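Local coordinates for nucleosome assembly protein (Plasmodium falciparum, PDB 5X7V) that probably binds histones as a chaperone of the nucleosome assembly protein family, serving nucleosome assembly in the malaria parasite, at residues A[88-93]-A[113-118]; A[63-68]-A[153-158]. One frame throughout, in Å; residues are numbered along the deposited sequence.

Interaction 1 (A[88-93]-A[113-118]); sequences NGSYKI and HVTFDN
Y91 lays one face of its ring over V114, whose CB sits 4.1 Å above the ring plane and off centre toward the rim. The two side chains run side by side and point the same way, with CE1 of Y91 4.1 Å from CG1 of V114. Near the plane of the same ring, at its edge, comes F116: its CE2 approaches CE1 of Y91 to 4.0 Å, and the two side chains lie at a slant to each other. CG of Y91 stands between its own backbone N and carbonyl carbon (chi1 67°), which places CE1 within reach of both V114 and F116. Y91 and V114 share one face of the sheet, with F116 beside them; helix 172-180 touches Y91 and F116, its E174 meeting the side chains of both. On the other face, CG of K92 rests 3.6 Å from CB of H113. The lysine chain bends beyond CG and brings NZ near the imidazole without a hydrogen bond to it; ND1 of H113 is bonded instead to E125 on the next strand. S90 sets OG 3.6 Å from CG2 of T115, while the hydroxyl finds its polar partner in D86. The backbones of Y91 and V114 hold this register with two reciprocal bonds, V114 N to Y91 O at 2.8 Å and Y91 N to V114 O, longer at 3.2 Å. K92 and H113 follow as a non-hydrogen-bonded pair, and toward G89 the pairing ends. This is the open end of an antiparallel beta hairpin, strands 91-97 and 109-116, the central pair of the four-stranded sheet in the NAP domain.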
# COMPACT_ATOMS: atom_id res chain seq x y z
N ASN A 88 3.50 11.24 -6.62
CA ASN A 88 4.10 11.35 -5.30
C ASN A 88 3.11 11.03 -4.21
O ASN A 88 3.41 11.18 -3.03
CB ASN A 88 4.64 12.76 -5.12
CG ASN A 88 5.84 13.04 -5.99
OD1 ASN A 88 5.71 13.61 -7.07
ND2 ASN A 88 7.02 12.70 -5.50
N GLY A 89 1.92 10.59 -4.62
CA GLY A 89 0.86 10.25 -3.70
C GLY A 89 0.04 11.47 -3.35
O GLY A 89 -0.34 11.66 -2.23
N SER A 90 -0.23 12.33 -4.32
CA SER A 90 -0.98 13.53 -4.02
C SER A 90 -2.46 13.32 -4.30
O SER A 90 -2.81 12.56 -5.20
CB SER A 90 -0.45 14.72 -4.84
OG SER A 90 0.79 15.17 -4.37
N TYR A 91 -3.32 14.00 -3.53
CA TYR A 91 -4.77 13.93 -3.74
C TYR A 91 -5.60 15.09 -3.14
O TYR A 91 -5.15 15.82 -2.25
CB TYR A 91 -5.31 12.64 -3.18
CG TYR A 91 -5.21 12.54 -1.67
CD1 TYR A 91 -4.01 12.21 -1.05
CD2 TYR A 91 -6.32 12.74 -0.87
CE1 TYR A 91 -3.93 12.09 0.33
CE2 TYR A 91 -6.25 12.63 0.50
CZ TYR A 91 -5.05 12.30 1.10
OH TYR A 91 -4.98 12.19 2.47
N LYS A 92 -6.83 15.19 -3.62
CA LYS A 92 -7.76 16.24 -3.24
C LYS A 92 -9.15 15.64 -2.98
O LYS A 92 -9.76 15.05 -3.88
CB LYS A 92 -7.82 17.30 -4.34
CG LYS A 92 -8.39 18.62 -3.90
CD LYS A 92 -9.28 19.22 -4.98
CE LYS A 92 -8.52 19.50 -6.26
NZ LYS A 92 -7.70 20.78 -6.17
N ILE A 93 -9.65 15.76 -1.76
CA ILE A 93 -10.98 15.24 -1.46
C ILE A 93 -11.97 16.38 -1.26
O ILE A 93 -11.66 17.38 -0.61
CB ILE A 93 -10.96 14.33 -0.23
CG1 ILE A 93 -10.10 13.10 -0.48
CG2 ILE A 93 -12.33 13.86 0.09
CD1 ILE A 93 -9.96 12.23 0.73
N HIS A 113 -6.84 19.62 -0.07
CA HIS A 113 -5.88 19.23 -1.07
C HIS A 113 -4.55 18.98 -0.36
O HIS A 113 -4.07 19.82 0.40
CB HIS A 113 -5.80 20.33 -2.15
CG HIS A 113 -4.79 20.07 -3.23
ND1 HIS A 113 -4.65 20.91 -4.32
CD2 HIS A 113 -3.88 19.09 -3.38
CE1 HIS A 113 -3.68 20.45 -5.09
NE2 HIS A 113 -3.20 19.34 -4.55
N VAL A 114 -3.97 17.81 -0.60
CA VAL A 114 -2.82 17.33 0.15
C VAL A 114 -1.63 16.92 -0.72
O VAL A 114 -1.82 16.27 -1.76
CB VAL A 114 -3.24 16.12 1.01
CG1 VAL A 114 -2.06 15.50 1.71
CG2 VAL A 114 -4.33 16.53 1.99
N THR A 115 -0.41 17.26 -0.31
CA THR A 115 0.77 16.68 -0.95
C THR A 115 1.65 15.99 0.07
O THR A 115 1.35 15.98 1.25
CB THR A 115 1.63 17.71 -1.70
OG1 THR A 115 2.15 18.67 -0.77
CG2 THR A 115 0.81 18.41 -2.77
N PHE A 116 2.74 15.41 -0.43
CA PHE A 116 3.81 14.81 0.38
C PHE A 116 5.19 15.23 -0.16
O PHE A 116 5.35 15.42 -1.38
CB PHE A 116 3.70 13.27 0.40
CG PHE A 116 2.39 12.77 0.91
CD1 PHE A 116 2.23 12.42 2.24
CD2 PHE A 116 1.29 12.66 0.07
CE1 PHE A 116 1.00 11.96 2.72
CE2 PHE A 116 0.06 12.21 0.56
CZ PHE A 116 -0.08 11.86 1.87
N ASP A 117 6.11 15.43 0.79
CA ASP A 117 7.48 15.85 0.52
C ASP A 117 8.45 14.74 0.89
O ASP A 117 8.90 14.01 0.00
CB ASP A 117 7.81 17.12 1.31
CG ASP A 117 8.61 18.11 0.49
OD1 ASP A 117 9.39 17.68 -0.38
OD2 ASP A 117 8.46 19.33 0.72
N ASN A 118 8.80 14.59 2.17
CA ASN A 118 9.75 13.50 2.50
C ASN A 118 8.95 12.56 3.41
O ASN A 118 9.29 12.34 4.59
CB ASN A 118 11.09 14.01 3.11
CG ASN A 118 11.98 14.74 2.05
OD1 ASN A 118 12.83 15.54 2.45
ND2 ASN A 118 11.64 14.60 0.70

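Interaction 2 (A[63-68]-A[153-158]); sequences SDIVPE and PKWSIF
The indole of W155 takes CG2 of I65 on one face, 3.4 Å above the ring plane and displaced toward the rim. I157 brings its backbone N over the same face, also near the rim, and its CB lies 4.3 Å from CG2 of I65. The isoleucine methyl is closest to NE1 of W155, at 3.6 Å, and reaches on to CE2 and CZ2, so it lies across the nitrogen side of the indole. With CG of W155 between its backbone N and carbonyl carbon (chi1 62°), the ring folds back to meet I65 although the CB of W155 points away from the 63-68 segment. L62, P170 and V172 also touch this indole. One hydrogen bond joins the backbones, V66 N to W155 O at 3.2 Å. The same carbonyl oxygen receives a CA-H...O contact from I65 and lies 3.5 Å from CG1 of V66, so I65 and V66 both pack against it. K154 runs extended beyond CG along that loop: CG passes D64 O at 3.2 Å, CD passes I65 O, and NZ ends beside the ring of P67, which the lysine crosses at about a right angle. Farther along the chain, S156 OG and I157 N each bond to the carboxylate of D69 in helix 68-73. Between the two segments the contact combines apolar packing with a single backbone hydrogen bond, and the bonds to D69 add to it. The oppositely charged side chains of D64 and K154 stay apart, OD1 and NZ at 5.8 Å, so any attraction between them is probably weak.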
# COMPACT_ATOMS: atom_id res chain seq x y z
N SER A 63 -15.89 4.85 13.34
CA SER A 63 -17.15 4.41 13.93
C SER A 63 -17.50 5.18 15.21
O SER A 63 -18.67 5.34 15.54
CB SER A 63 -17.08 2.92 14.23
OG SER A 63 -16.08 2.69 15.21
N ASP A 64 -16.47 5.67 15.91
CA ASP A 64 -16.69 6.33 17.18
C ASP A 64 -16.52 7.83 17.06
O ASP A 64 -15.75 8.46 17.78
CB ASP A 64 -15.77 5.76 18.27
CG ASP A 64 -16.48 4.68 19.12
OD1 ASP A 64 -17.38 3.96 18.59
OD2 ASP A 64 -16.16 4.57 20.33
N ILE A 65 -17.27 8.39 16.11
CA ILE A 65 -17.42 9.84 15.96
C ILE A 65 -18.72 10.29 16.63
O ILE A 65 -19.66 9.52 16.80
CB ILE A 65 -17.45 10.25 14.47
CG1 ILE A 65 -18.50 9.43 13.72
CG2 ILE A 65 -16.07 10.10 13.85
CD1 ILE A 65 -18.57 9.73 12.27
N VAL A 66 -18.75 11.56 17.02
CA VAL A 66 -19.87 12.08 17.79
C VAL A 66 -21.14 11.90 16.98
O VAL A 66 -21.10 11.93 15.77
CB VAL A 66 -19.64 13.56 18.16
CG1 VAL A 66 -18.33 13.70 18.91
CG2 VAL A 66 -19.65 14.43 16.93
N PRO A 67 -22.27 11.68 17.66
CA PRO A 67 -23.50 11.46 16.89
C PRO A 67 -23.86 12.69 16.08
O PRO A 67 -24.53 12.60 15.05
CB PRO A 67 -24.54 11.18 17.99
CG PRO A 67 -23.73 10.64 19.12
CD PRO A 67 -22.48 11.48 19.10
N GLU A 68 -23.40 13.84 16.55
CA GLU A 68 -23.72 15.09 15.92
C GLU A 68 -23.17 15.11 14.51
O GLU A 68 -23.80 15.66 13.60
CB GLU A 68 -23.17 16.25 16.74
CG GLU A 68 -23.99 16.55 17.97
CD GLU A 68 -23.73 15.57 19.11
OE1 GLU A 68 -22.56 15.48 19.56
OE2 GLU A 68 -24.68 14.90 19.57
N PRO A 153 -15.05 7.58 24.51
CA PRO A 153 -14.06 8.38 23.77
C PRO A 153 -14.58 8.76 22.39
O PRO A 153 -15.16 7.90 21.71
CB PRO A 153 -12.85 7.44 23.66
CG PRO A 153 -13.43 5.98 23.95
CD PRO A 153 -14.93 6.14 24.21
N LYS A 154 -14.40 10.02 21.96
CA LYS A 154 -14.80 10.42 20.60
C LYS A 154 -14.22 11.75 20.11
O LYS A 154 -13.77 12.60 20.89
CB LYS A 154 -16.34 10.46 20.48
CG LYS A 154 -17.08 9.12 20.58
CD LYS A 154 -18.57 9.34 20.47
CE LYS A 154 -19.31 8.01 20.55
NZ LYS A 154 -20.80 8.21 20.46
N TRP A 155 -14.25 11.91 18.79
CA TRP A 155 -13.77 13.11 18.10
C TRP A 155 -14.79 13.44 17.04
O TRP A 155 -15.71 12.65 16.81
CB TRP A 155 -12.41 12.85 17.46
CG TRP A 155 -12.50 11.76 16.42
CD1 TRP A 155 -12.94 10.48 16.61
CD2 TRP A 155 -12.14 11.86 15.04
NE1 TRP A 155 -12.88 9.78 15.43
CE2 TRP A 155 -12.39 10.60 14.45
CE3 TRP A 155 -11.64 12.89 14.23
CZ2 TRP A 155 -12.16 10.34 13.10
CZ3 TRP A 155 -11.39 12.63 12.89
CH2 TRP A 155 -11.66 11.36 12.34
N SER A 156 -14.62 14.57 16.36
CA SER A 156 -15.49 14.90 15.22
C SER A 156 -14.77 14.78 13.88
O SER A 156 -13.72 15.38 13.66
CB SER A 156 -16.04 16.31 15.38
OG SER A 156 -16.79 16.70 14.25
N ILE A 157 -15.34 14.00 12.96
CA ILE A 157 -14.77 13.83 11.62
C ILE A 157 -14.43 15.16 10.95
O ILE A 157 -13.48 15.24 10.19
CB ILE A 157 -15.74 13.04 10.71
CG1 ILE A 157 -15.02 12.54 9.46
CG2 ILE A 157 -16.96 13.87 10.36
CD1 ILE A 157 -15.70 11.37 8.78
N PHE A 158 -15.18 16.20 11.26
CA PHE A 158 -14.96 17.50 10.66
C PHE A 158 -13.74 18.18 11.25
O PHE A 158 -13.36 19.24 10.76
CB PHE A 158 -16.17 18.38 10.84
CG PHE A 158 -17.35 17.91 10.08
CD1 PHE A 158 -17.41 18.07 8.71
CD2 PHE A 158 -18.42 17.30 10.72
CE1 PHE A 158 -18.48 17.63 8.00
CE2 PHE A 158 -19.49 16.87 10.02
CZ PHE A 158 -19.52 17.03 8.64

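How the interactions relate
Interactions 1 and 2 lie on opposite sides of the chain's centre, their own centres 25 Å apart and their nearest atoms about 10 Å apart, so neither touches the other. In sequence, the hairpin of interaction 1 falls wholly between the two loops that interaction 2 brings together. One pairs neighbouring sheet strands at the end of a hairpin; the other brings together two loop segments, 85 residues apart at their closest ends, beside helix 68-73. Helix 172-180 touches both: its first residue meets interaction 2, and residues farther along it meet interaction 1. Both belong to the NAP domain, and the other chain of the assembly touches neither.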